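Local structure of glycerol uptake operon antiterminator regulatory protein (Listeria monocytogenes str. 4b, 3KTS) at residues A[136-146]-A[164-173]; A[98-109]-A[123-134]. The protein probably regulates glycerol uptake genes as a glycerol-3-phosphate-responsive transcription antiterminator built on a TIM-barrel-like fold. All blocks are in the same frame, centred on the assembly; numbering follows the deposited sequence.

Interaction 1: residues A[136-146]-A[164-173]; sequences GIIPEQVQKMT and QVNQVIASGA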
loop_
_atom_site.group_PDB
_atom_site.type_symbol
_atom_site.label_atom_id
_atom_site.label_comp_id
_atom_site.label_asym_id
_atom_site.label_seq_id
_atom_site.Cartn_x
_atom_site.Cartn_y
_atom_site.Cartn_z
ATOM N N GLY A 136 2.039 -4.010 11.358
ATOM C CA GLY A 136 3.241 -3.188 11.377
ATOM C C GLY A 136 3.856 -3.055 12.755
ATOM O O GLY A 136 4.724 -2.204 12.967
ATOM N N ILE A 137 3.409 -3.888 13.692
ATOM C CA ILE A 137 3.953 -3.863 15.051
ATOM C C ILE A 137 4.830 -5.066 15.399
ATOM O O ILE A 137 5.061 -5.343 16.576
ATOM C CB ILE A 137 2.864 -3.652 16.131
ATOM C CG1 ILE A 137 1.729 -4.671 15.978
ATOM C CG2 ILE A 137 2.355 -2.212 16.088
ATOM C CD1 ILE A 137 0.755 -4.691 17.144
ATOM N N ILE A 138 5.317 -5.774 14.379
ATOM C CA ILE A 138 6.345 -6.795 14.591
ATOM C C ILE A 138 7.622 -6.395 13.864
ATOM O O ILE A 138 7.843 -6.813 12.720
ATOM C CB ILE A 138 5.944 -8.203 14.117
ATOM C CG1 ILE A 138 4.449 -8.472 14.292
ATOM C CG2 ILE A 138 6.765 -9.223 14.877
ATOM C CD1 ILE A 138 3.955 -9.668 13.493
ATOM N N PRO A 139 8.471 -5.593 14.532
ATOM C CA PRO A 139 9.657 -5.012 13.907
ATOM C C PRO A 139 10.692 -6.055 13.508
ATOM O O PRO A 139 11.382 -5.873 12.511
ATOM C CB PRO A 139 10.216 -4.088 14.998
ATOM C CG PRO A 139 9.089 -3.888 15.951
ATOM C CD PRO A 139 8.360 -5.182 15.940
ATOM N N GLU A 140 10.781 -7.148 14.262
ATOM C CA GLU A 140 11.762 -8.189 13.968
ATOM C C GLU A 140 11.410 -9.025 12.741
ATOM O O GLU A 140 12.308 -9.549 12.081
ATOM C CB GLU A 140 12.019 -9.058 15.197
ATOM C CG GLU A 140 13.020 -8.424 16.163
ATOM C CD GLU A 140 12.680 -8.662 17.626
ATOM O OE1 GLU A 140 13.508 -9.272 18.338
ATOM O OE2 GLU A 140 11.589 -8.234 18.067
ATOM N N GLN A 141 10.118 -9.130 12.424
ATOM C CA GLN A 141 9.677 -9.818 11.202
ATOM C C GLN A 141 9.916 -8.970 9.964
ATOM O O GLN A 141 10.180 -9.505 8.888
ATOM C CB GLN A 141 8.203 -10.233 11.273
ATOM C CG GLN A 141 7.922 -11.511 12.078
ATOM C CD GLN A 141 8.850 -12.675 11.734
ATOM O OE1 GLN A 141 8.947 -13.101 10.582
ATOM N NE2 GLN A 141 9.529 -13.197 12.748
ATOM N N VAL A 142 9.813 -7.653 10.130
ATOM C CA VAL A 142 10.110 -6.694 9.067
ATOM C C VAL A 142 11.613 -6.695 8.785
ATOM O O VAL A 142 12.041 -6.608 7.628
ATOM C CB VAL A 142 9.561 -5.281 9.417
ATOM C CG1 VAL A 142 10.050 -4.216 8.443
ATOM C CG2 VAL A 142 8.039 -5.313 9.415
ATOM N N GLN A 143 12.397 -6.843 9.851
ATOM C CA GLN A 143 13.849 -6.981 9.764
ATOM C C GLN A 143 14.259 -8.244 8.997
ATOM O O GLN A 143 15.030 -8.158 8.037
ATOM C CB GLN A 143 14.474 -6.959 11.165
ATOM C CG GLN A 143 15.991 -6.807 11.172
ATOM C CD GLN A 143 16.523 -6.254 12.482
ATOM O OE1 GLN A 143 16.096 -6.660 13.565
ATOM N NE2 GLN A 143 17.468 -5.321 12.388
ATOM N N LYS A 144 13.725 -9.397 9.413
ATOM C CA LYS A 144 13.966 -10.689 8.754
ATOM C C LYS A 144 13.629 -10.647 7.269
ATOM O O LYS A 144 14.360 -11.203 6.445
ATOM C CB LYS A 144 13.132 -11.803 9.401
ATOM C CG LYS A 144 13.716 -12.447 10.652
ATOM C CD LYS A 144 12.747 -13.507 11.192
ATOM C CE LYS A 144 13.102 -13.954 12.606
ATOM N NZ LYS A 144 14.148 -15.017 12.616
ATOM N N MET A 145 12.524 -9.989 6.932
ATOM C CA MET A 145 12.025 -9.980 5.563
ATOM C C MET A 145 12.912 -9.132 4.657
ATOM O O MET A 145 13.210 -9.517 3.527
ATOM C CB MET A 145 10.585 -9.465 5.520
ATOM C CG MET A 145 9.538 -10.559 5.386
ATOM S SD MET A 145 8.885 -10.697 3.712
ATOM C CE MET A 145 10.336 -11.264 2.828
ATOM N N THR A 146 13.329 -7.976 5.162
ATOM C CA THR A 146 14.110 -7.031 4.371
ATOM C C THR A 146 15.479 -7.605 4.020
ATOM O O THR A 146 16.027 -7.321 2.954
ATOM C CB THR A 146 14.299 -5.695 5.111
ATOM O OG1 THR A 146 14.499 -5.943 6.509
ATOM C CG2 THR A 146 13.076 -4.807 4.929
ATOM N N GLN A 164 6.292 3.036 17.665
ATOM C CA GLN A 164 6.067 1.913 16.771
ATOM C C GLN A 164 6.455 2.224 15.326
ATOM O O GLN A 164 7.019 1.360 14.642
ATOM C CB GLN A 164 4.608 1.476 16.849
ATOM C CG GLN A 164 4.242 0.787 18.151
ATOM C CD GLN A 164 2.746 0.667 18.339
ATOM O OE1 GLN A 164 1.982 1.513 17.874
ATOM N NE2 GLN A 164 2.317 -0.386 19.029
ATOM N N VAL A 165 6.161 3.448 14.878
ATOM C CA VAL A 165 6.566 3.913 13.547
ATOM C C VAL A 165 8.080 3.880 13.431
ATOM O O VAL A 165 8.621 3.311 12.486
ATOM C CB VAL A 165 6.061 5.346 13.238
ATOM C CG1 VAL A 165 6.649 5.859 11.931
ATOM C CG2 VAL A 165 4.551 5.386 13.154
ATOM N N ASN A 166 8.748 4.466 14.419
ATOM C CA ASN A 166 10.201 4.520 14.472
ATOM C C ASN A 166 10.875 3.160 14.516
ATOM O O ASN A 166 11.833 2.932 13.787
ATOM C CB ASN A 166 10.630 5.330 15.681
ATOM C CG ASN A 166 10.377 6.801 15.507
ATOM O OD1 ASN A 166 10.197 7.288 14.385
ATOM N ND2 ASN A 166 10.379 7.531 16.617
ATOM N N GLN A 167 10.361 2.272 15.372
ATOM C CA GLN A 167 10.885 0.916 15.558
ATOM C C GLN A 167 10.855 0.097 14.275
ATOM O O GLN A 167 11.819 -0.603 13.955
ATOM C CB GLN A 167 10.091 0.177 16.640
ATOM C CG GLN A 167 10.510 0.487 18.068
ATOM C CD GLN A 167 9.533 -0.054 19.101
ATOM O OE1 GLN A 167 9.929 -0.431 20.203
ATOM N NE2 GLN A 167 8.248 -0.091 18.750
ATOM N N VAL A 168 9.750 0.195 13.542
ATOM C CA VAL A 168 9.576 -0.595 12.329
ATOM C C VAL A 168 10.354 -0.015 11.136
ATOM O O VAL A 168 10.855 -0.762 10.299
ATOM C CB VAL A 168 8.066 -0.877 12.025
ATOM C CG1 VAL A 168 7.357 0.322 11.389
ATOM C CG2 VAL A 168 7.928 -2.102 11.165
ATOM N N ILE A 169 10.484 1.311 11.098
ATOM C CA ILE A 169 11.241 2.006 10.052
ATOM C C ILE A 169 12.741 1.776 10.259
ATOM O O ILE A 169 13.493 1.636 9.290
ATOM C CB ILE A 169 10.846 3.521 9.972
ATOM C CG1 ILE A 169 9.496 3.664 9.265
ATOM C CG2 ILE A 169 11.895 4.361 9.246
ATOM C CD1 ILE A 169 9.011 5.094 9.105
ATOM N N ALA A 170 13.156 1.680 11.519
ATOM C CA ALA A 170 14.549 1.372 11.844
ATOM C C ALA A 170 14.896 -0.098 11.606
ATOM O O ALA A 170 16.068 -0.466 11.589
ATOM C CB ALA A 170 14.862 1.754 13.272
ATOM N N SER A 171 13.873 -0.932 11.444
ATOM C CA SER A 171 14.060 -2.351 11.180
ATOM C C SER A 171 14.272 -2.644 9.695
ATOM O O SER A 171 14.755 -3.719 9.333
ATOM C CB SER A 171 12.861 -3.133 11.699
ATOM O OG SER A 171 12.856 -3.155 13.112
ATOM N N GLY A 172 13.903 -1.693 8.840
ATOM C CA GLY A 172 14.066 -1.859 7.402
ATOM C C GLY A 172 12.915 -1.344 6.559
ATOM O O GLY A 172 13.014 -1.322 5.325
ATOM N N ALA A 173 11.826 -0.936 7.209
ATOM C CA ALA A 173 10.672 -0.400 6.488
ATOM C C ALA A 173 10.977 0.962 5.877
ATOM O O ALA A 173 11.604 1.817 6.508
ATOM C CB ALA A 173 9.451 -0.327 7.372
#

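Interaction 2: residues A[98-109]-A[123-134]; sequences KQHKMLAIQRLF and IQKVQPDCIELL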
loop_
_atom_site.group_PDB
_atom_site.type_symbol
_atom_site.label_atom_id
_atom_site.label_comp_id
_atom_site.label_asym_id
_atom_site.label_seq_id
_atom_site.Cartn_x
_atom_site.Cartn_y
_atom_site.Cartn_z
ATOM N N LYS A 98 2.446 -4.694 -13.427
ATOM C CA LYS A 98 3.794 -4.531 -13.958
ATOM C C LYS A 98 3.842 -4.443 -15.483
ATOM O O LYS A 98 4.742 -3.811 -16.028
ATOM C CB LYS A 98 4.705 -5.644 -13.450
ATOM C CG LYS A 98 5.267 -5.380 -12.051
ATOM C CD LYS A 98 6.007 -6.590 -11.504
ATOM C CE LYS A 98 7.347 -6.792 -12.183
ATOM N NZ LYS A 98 7.893 -8.129 -11.855
ATOM N N GLN A 99 2.875 -5.060 -16.163
ATOM C CA GLN A 99 2.775 -4.955 -17.622
ATOM C C GLN A 99 2.374 -3.543 -18.032
ATOM O O GLN A 99 2.836 -3.037 -19.053
ATOM C CB GLN A 99 1.778 -5.968 -18.200
ATOM C CG GLN A 99 2.090 -7.412 -17.871
ATOM C CD GLN A 99 1.411 -8.405 -18.803
ATOM O OE1 GLN A 99 0.187 -8.417 -18.945
ATOM N NE2 GLN A 99 2.212 -9.260 -19.430
ATOM N N HIS A 100 1.529 -2.913 -17.218
ATOM C CA HIS A 100 1.046 -1.560 -17.473
ATOM C C HIS A 100 1.957 -0.510 -16.866
ATOM O O HIS A 100 1.574 0.661 -16.785
ATOM C CB HIS A 100 -0.353 -1.374 -16.892
ATOM C CG HIS A 100 -1.411 -2.163 -17.591
ATOM N ND1 HIS A 100 -2.140 -1.660 -18.646
ATOM C CD2 HIS A 100 -1.871 -3.417 -17.378
ATOM C CE1 HIS A 100 -3.003 -2.571 -19.057
ATOM N NE2 HIS A 100 -2.862 -3.647 -18.304
ATOM N N LYS A 101 3.146 -0.939 -16.436
ATOM C CA LYS A 101 4.149 -0.080 -15.797
ATOM C C LYS A 101 3.577 0.680 -14.594
ATOM O O LYS A 101 3.823 1.876 -14.424
ATOM C CB LYS A 101 4.813 0.865 -16.816
ATOM C CG LYS A 101 5.376 0.161 -18.051
ATOM C CD LYS A 101 6.202 1.113 -18.902
ATOM C CE LYS A 101 6.706 0.426 -20.167
ATOM N NZ LYS A 101 7.335 1.395 -21.114
ATOM N N MET A 102 2.795 -0.037 -13.783
ATOM C CA MET A 102 2.215 0.478 -12.547
ATOM C C MET A 102 3.046 0.078 -11.349
ATOM O O MET A 102 3.695 -0.976 -11.350
ATOM C CB MET A 102 0.811 -0.073 -12.345
ATOM C CG MET A 102 -0.280 0.879 -12.696
ATOM S SD MET A 102 -0.802 1.913 -11.319
ATOM C CE MET A 102 -2.317 2.449 -12.074
ATOM N N LEU A 103 3.007 0.924 -10.324
ATOM C CA LEU A 103 3.654 0.642 -9.060
ATOM C C LEU A 103 2.848 -0.461 -8.390
ATOM O O LEU A 103 1.774 -0.216 -7.837
ATOM C CB LEU A 103 3.662 1.900 -8.183
ATOM C CG LEU A 103 4.815 2.295 -7.247
ATOM C CD1 LEU A 103 4.236 2.924 -5.989
ATOM C CD2 LEU A 103 5.723 1.149 -6.865
ATOM N N ALA A 104 3.358 -1.684 -8.480
ATOM C CA ALA A 104 2.693 -2.839 -7.895
ATOM C C ALA A 104 3.293 -3.185 -6.536
ATOM O O ALA A 104 4.430 -3.661 -6.449
ATOM C CB ALA A 104 2.775 -4.022 -8.832
ATOM N N ILE A 105 2.530 -2.931 -5.476
ATOM C CA ILE A 105 2.937 -3.340 -4.131
ATOM C C ILE A 105 2.128 -4.559 -3.644
ATOM O O ILE A 105 0.903 -4.577 -3.736
ATOM C CB ILE A 105 3.015 -2.130 -3.119
ATOM C CG1 ILE A 105 2.347 -2.452 -1.779
ATOM C CG2 ILE A 105 2.502 -0.796 -3.745
ATOM C CD1 ILE A 105 2.404 -1.306 -0.796
ATOM N N GLN A 106 2.829 -5.585 -3.164
ATOM C CA GLN A 106 2.196 -6.844 -2.765
ATOM C C GLN A 106 1.945 -6.932 -1.267
ATOM O O GLN A 106 2.857 -6.757 -0.459
ATOM C CB GLN A 106 3.031 -8.041 -3.209
ATOM C CG GLN A 106 2.275 -9.368 -3.151
ATOM C CD GLN A 106 3.183 -10.577 -3.204
ATOM O OE1 GLN A 106 2.968 -11.560 -2.495
ATOM N NE2 GLN A 106 4.211 -10.508 -4.038
ATOM N N ARG A 107 0.701 -7.229 -0.909
ATOM C CA ARG A 107 0.287 -7.258 0.483
ATOM C C ARG A 107 0.521 -8.631 1.085
ATOM O O ARG A 107 0.121 -9.648 0.519
ATOM C CB ARG A 107 -1.185 -6.893 0.590
ATOM C CG ARG A 107 -1.532 -6.219 1.882
ATOM C CD ARG A 107 -2.980 -5.790 1.906
ATOM N NE ARG A 107 -3.249 -4.833 2.976
ATOM C CZ ARG A 107 -4.466 -4.486 3.378
ATOM N NH1 ARG A 107 -5.540 -5.009 2.791
ATOM N NH2 ARG A 107 -4.612 -3.600 4.356
ATOM N N LEU A 108 1.173 -8.652 2.238
ATOM C CA LEU A 108 1.464 -9.891 2.926
ATOM C C LEU A 108 0.953 -9.800 4.353
ATOM O O LEU A 108 1.116 -8.771 5.008
ATOM C CB LEU A 108 2.967 -10.139 2.930
ATOM C CG LEU A 108 3.384 -11.588 2.691
ATOM C CD1 LEU A 108 3.414 -11.857 1.198
ATOM C CD2 LEU A 108 4.743 -11.869 3.311
ATOM N N PHE A 109 0.327 -10.877 4.826
ATOM C CA PHE A 109 -0.176 -10.949 6.195
ATOM C C PHE A 109 0.698 -11.874 7.028
ATOM O O PHE A 109 0.656 -13.097 6.850
ATOM C CB PHE A 109 -1.614 -11.480 6.224
ATOM C CG PHE A 109 -2.609 -10.637 5.467
ATOM C CD1 PHE A 109 -2.601 -9.248 5.565
ATOM C CD2 PHE A 109 -3.586 -11.244 4.686
ATOM C CE1 PHE A 109 -3.533 -8.480 4.868
ATOM C CE2 PHE A 109 -4.519 -10.486 3.989
ATOM C CZ PHE A 109 -4.496 -9.101 4.082
ATOM N N ILE A 123 6.329 -13.689 -3.607
ATOM C CA ILE A 123 7.180 -12.515 -3.817
ATOM C C ILE A 123 8.310 -12.841 -4.794
ATOM O O ILE A 123 8.601 -12.059 -5.703
ATOM C CB ILE A 123 7.755 -12.001 -2.471
ATOM C CG1 ILE A 123 6.665 -11.293 -1.667
ATOM C CG2 ILE A 123 8.919 -11.042 -2.687
ATOM C CD1 ILE A 123 6.989 -11.163 -0.196
ATOM N N GLN A 124 8.915 -14.014 -4.607
ATOM C CA GLN A 124 9.990 -14.497 -5.463
ATOM C C GLN A 124 9.525 -14.656 -6.902
ATOM O O GLN A 124 10.252 -14.302 -7.832
ATOM C CB GLN A 124 10.530 -15.835 -4.943
ATOM C CG GLN A 124 11.935 -16.182 -5.437
ATOM C CD GLN A 124 13.002 -15.236 -4.896
ATOM O OE1 GLN A 124 12.964 -14.835 -3.729
ATOM N NE2 GLN A 124 13.962 -14.880 -5.746
ATOM N N LYS A 125 8.310 -15.176 -7.067
ATOM C CA LYS A 125 7.727 -15.423 -8.383
ATOM C C LYS A 125 7.344 -14.130 -9.118
ATOM O O LYS A 125 7.767 -13.916 -10.252
ATOM C CB LYS A 125 6.525 -16.382 -8.278
ATOM C CG LYS A 125 5.587 -16.379 -9.498
ATOM C CD LYS A 125 4.549 -17.492 -9.463
ATOM C CE LYS A 125 5.108 -18.790 -10.043
ATOM N NZ LYS A 125 4.052 -19.825 -10.247
ATOM N N VAL A 126 6.563 -13.269 -8.474
ATOM C CA VAL A 126 5.946 -12.148 -9.194
ATOM C C VAL A 126 6.796 -10.875 -9.211
ATOM O O VAL A 126 6.532 -9.962 -9.999
ATOM C CB VAL A 126 4.507 -11.846 -8.701
ATOM C CG1 VAL A 126 3.649 -13.118 -8.722
ATOM C CG2 VAL A 126 4.528 -11.222 -7.315
ATOM N N GLN A 127 7.815 -10.844 -8.355
ATOM C CA GLN A 127 8.756 -9.731 -8.241
ATOM C C GLN A 127 8.062 -8.375 -8.107
ATOM O O GLN A 127 8.110 -7.558 -9.027
ATOM C CB GLN A 127 9.760 -9.728 -9.408
ATOM C CG GLN A 127 10.811 -10.815 -9.335
ATOM C CD GLN A 127 11.652 -10.720 -8.079
ATOM O OE1 GLN A 127 12.190 -9.657 -7.756
ATOM N NE2 GLN A 127 11.764 -11.831 -7.357
ATOM N N PRO A 128 7.423 -8.125 -6.954
ATOM C CA PRO A 128 6.683 -6.886 -6.847
ATOM C C PRO A 128 7.623 -5.710 -6.706
ATOM O O PRO A 128 8.769 -5.879 -6.292
ATOM C CB PRO A 128 5.882 -7.077 -5.564
ATOM C CG PRO A 128 6.702 -7.978 -4.741
ATOM C CD PRO A 128 7.370 -8.908 -5.703
ATOM N N ASP A 129 7.135 -4.527 -7.057
ATOM C CA ASP A 129 7.904 -3.300 -6.912
ATOM C C ASP A 129 8.119 -2.979 -5.443
ATOM O O ASP A 129 9.100 -2.335 -5.081
ATOM C CB ASP A 129 7.187 -2.131 -7.593
ATOM C CG ASP A 129 7.051 -2.314 -9.099
ATOM O OD1 ASP A 129 8.006 -2.816 -9.739
ATOM O OD2 ASP A 129 5.986 -1.945 -9.644
ATOM N N CYS A 130 7.199 -3.450 -4.607
ATOM C CA CYS A 130 7.198 -3.148 -3.183
ATOM C C CYS A 130 6.394 -4.214 -2.430
ATOM O O CYS A 130 5.622 -4.936 -3.040
ATOM C CB CYS A 130 6.578 -1.766 -2.979
ATOM S SG CYS A 130 6.780 -1.066 -1.356
ATOM N N ILE A 131 6.577 -4.324 -1.117
ATOM C CA ILE A 131 5.710 -5.193 -0.302
ATOM C C ILE A 131 5.178 -4.520 0.955
ATOM O O ILE A 131 5.936 -3.948 1.720
ATOM C CB ILE A 131 6.365 -6.556 0.068
ATOM C CG1 ILE A 131 7.872 -6.415 0.245
ATOM C CG2 ILE A 131 6.086 -7.578 -1.010
ATOM C CD1 ILE A 131 8.623 -7.734 0.421
ATOM N N GLU A 132 3.867 -4.576 1.155
ATOM C CA GLU A 132 3.277 -4.108 2.411
ATOM C C GLU A 132 3.148 -5.293 3.377
ATOM O O GLU A 132 2.520 -6.300 3.048
ATOM C CB GLU A 132 1.915 -3.443 2.165
ATOM C CG GLU A 132 1.303 -2.750 3.371
ATOM C CD GLU A 132 -0.087 -2.167 3.089
ATOM O OE1 GLU A 132 -1.009 -2.927 2.700
ATOM O OE2 GLU A 132 -0.258 -0.941 3.272
ATOM N N LEU A 133 3.758 -5.176 4.552
ATOM C CA LEU A 133 3.627 -6.193 5.601
ATOM C C LEU A 133 2.651 -5.760 6.685
ATOM O O LEU A 133 2.683 -4.616 7.145
ATOM C CB LEU A 133 4.980 -6.522 6.233
ATOM C CG LEU A 133 5.763 -7.721 5.681
ATOM C CD1 LEU A 133 6.280 -7.492 4.256
ATOM C CD2 LEU A 133 6.912 -8.074 6.624
ATOM N N LEU A 134 1.776 -6.684 7.076
ATOM C CA LEU A 134 0.819 -6.461 8.160
ATOM C C LEU A 134 0.877 -7.621 9.158
ATOM O O LEU A 134 1.014 -8.770 8.748
ATOM C CB LEU A 134 -0.600 -6.285 7.616
ATOM C CG LEU A 134 -0.812 -5.149 6.611
ATOM C CD1 LEU A 134 -0.714 -5.692 5.212
ATOM C CD2 LEU A 134 -2.143 -4.450 6.805
#

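Interaction 1: residues A[136-146]-A[164-173]
Val142 and Val168 meet because their first torsions aim one methyl of each at the other helix: Val142 sets CG1 anti to its backbone N (chi1 171°) and CG2 beside that N, whereas Val168 tucks CG1 between N and the carbonyl carbon (chi1 79°), leaving CG2 to reach across. The two side chains cross at about a right angle, and their CG2 methyls touch at 3.7 Å. The second methyl of Val142, CG1, comes down on Ala173 CB at 4.1 Å, while Val168 CG2 also packs against Gly136 O. How much of such a helix pair depends on backbone rather than side-chain surface is clear at Ser171. Ser171 OG donates to Gln167 O, one turn back, at 2.9 Å, a bond that turns the hydroxyl back along its own chain; the same oxygen also touches the Pro139 ring, whose CB lies 3.4 Å from Ser171 OG. The Ser171 carbonyl then receives a CA-H...O contact from Gln143 CA at 3.4 Å. Just beyond, Gly172 turns the chain with positive phi in a Schellman motif, and Thr146 places CG2 3.5 Å from Gly172 O. At the N-terminal end of the contact, Ile137 CG2 lies alongside the amide of Gln164, closest to NE2 at 3.5 Å; that amide is held through OE1 by the backbone N-H groups of Glu160 and Thr161. The helix segments run nearly parallel, 25° apart with axes 9.2 Å from each other. Below them, Val142 rests on Val153, and Val168 on Ala155 and Val176, so the valines bridge the seam between the helices and the strands. This is the packing of consecutive outer helices on the parallel sheet of a TIM barrel, here joining helices 139-149 and 162-169 over strands 153-156 and 173-178.

Interaction 2: residues A[98-109]-A[123-134]
Gln106 projects from its strand into a hollow walled by Ile123, Val126 and Pro128. Its chain runs out extended, bringing NE2 to Val126 CG2 (3.4 Å), with Ile123 CG1 and the proline ring also against the amide. Next to it, Leu108 lies obliquely across Ile123, CD1 of Leu108 being 3.9 Å from CD1 of Ile123. The opposite face of the strand pair is filled differently: Ile105 CB sits against Cys130 CB, and its CD1 reaches along to Glu132 CB at 3.7 Å. Leu134 CD1 fits the corner formed by the Arg107 stem, 3.5 Å from Arg107 CG, and the Phe109 ring. Arg107 and Glu132 lie side by side, their flat groups 40° apart, and NE forms a salt bridge to OE1 at 3.0 Å; OE2 of Glu132 is taken by Thr177. At the far end, Asp129 OD2 accepts a nearly straight bond from Ala104 N (2.9 Å), and Lys98 NZ spans two successive carbonyls where helix 113-126 ends, bonding Val126 O and Gln127 O. An unidentified molecule, probably from the crystallisation liquor, lies beside Arg107 and may mark a pocket. Paired parallel strands with the connecting helix over one face form the beta-alpha-beta crossover of a TIM barrel.

Followed from the N terminus, the chain enters 98-109 after laying down its first strands and helices, crosses outward along helix 113-126 and returns as strand 130-134, so interaction 2 closes one beta-alpha-beta loop. Only then does interaction 1 begin: the chain passes from strand 130-134 straight into helix 139-149, goes on through strand 153-156, and is closed by helix 162-169 and its exit turn. The two loops are therefore in series, neither nested nor crossed. They still meet in space, where Leu133 CD2 packs beneath Met145 CG at 3.8 Å and near Val142. Interaction 2 thus ties neighbouring barrel strands together, interaction 1 the helix following the second of them to the next helix.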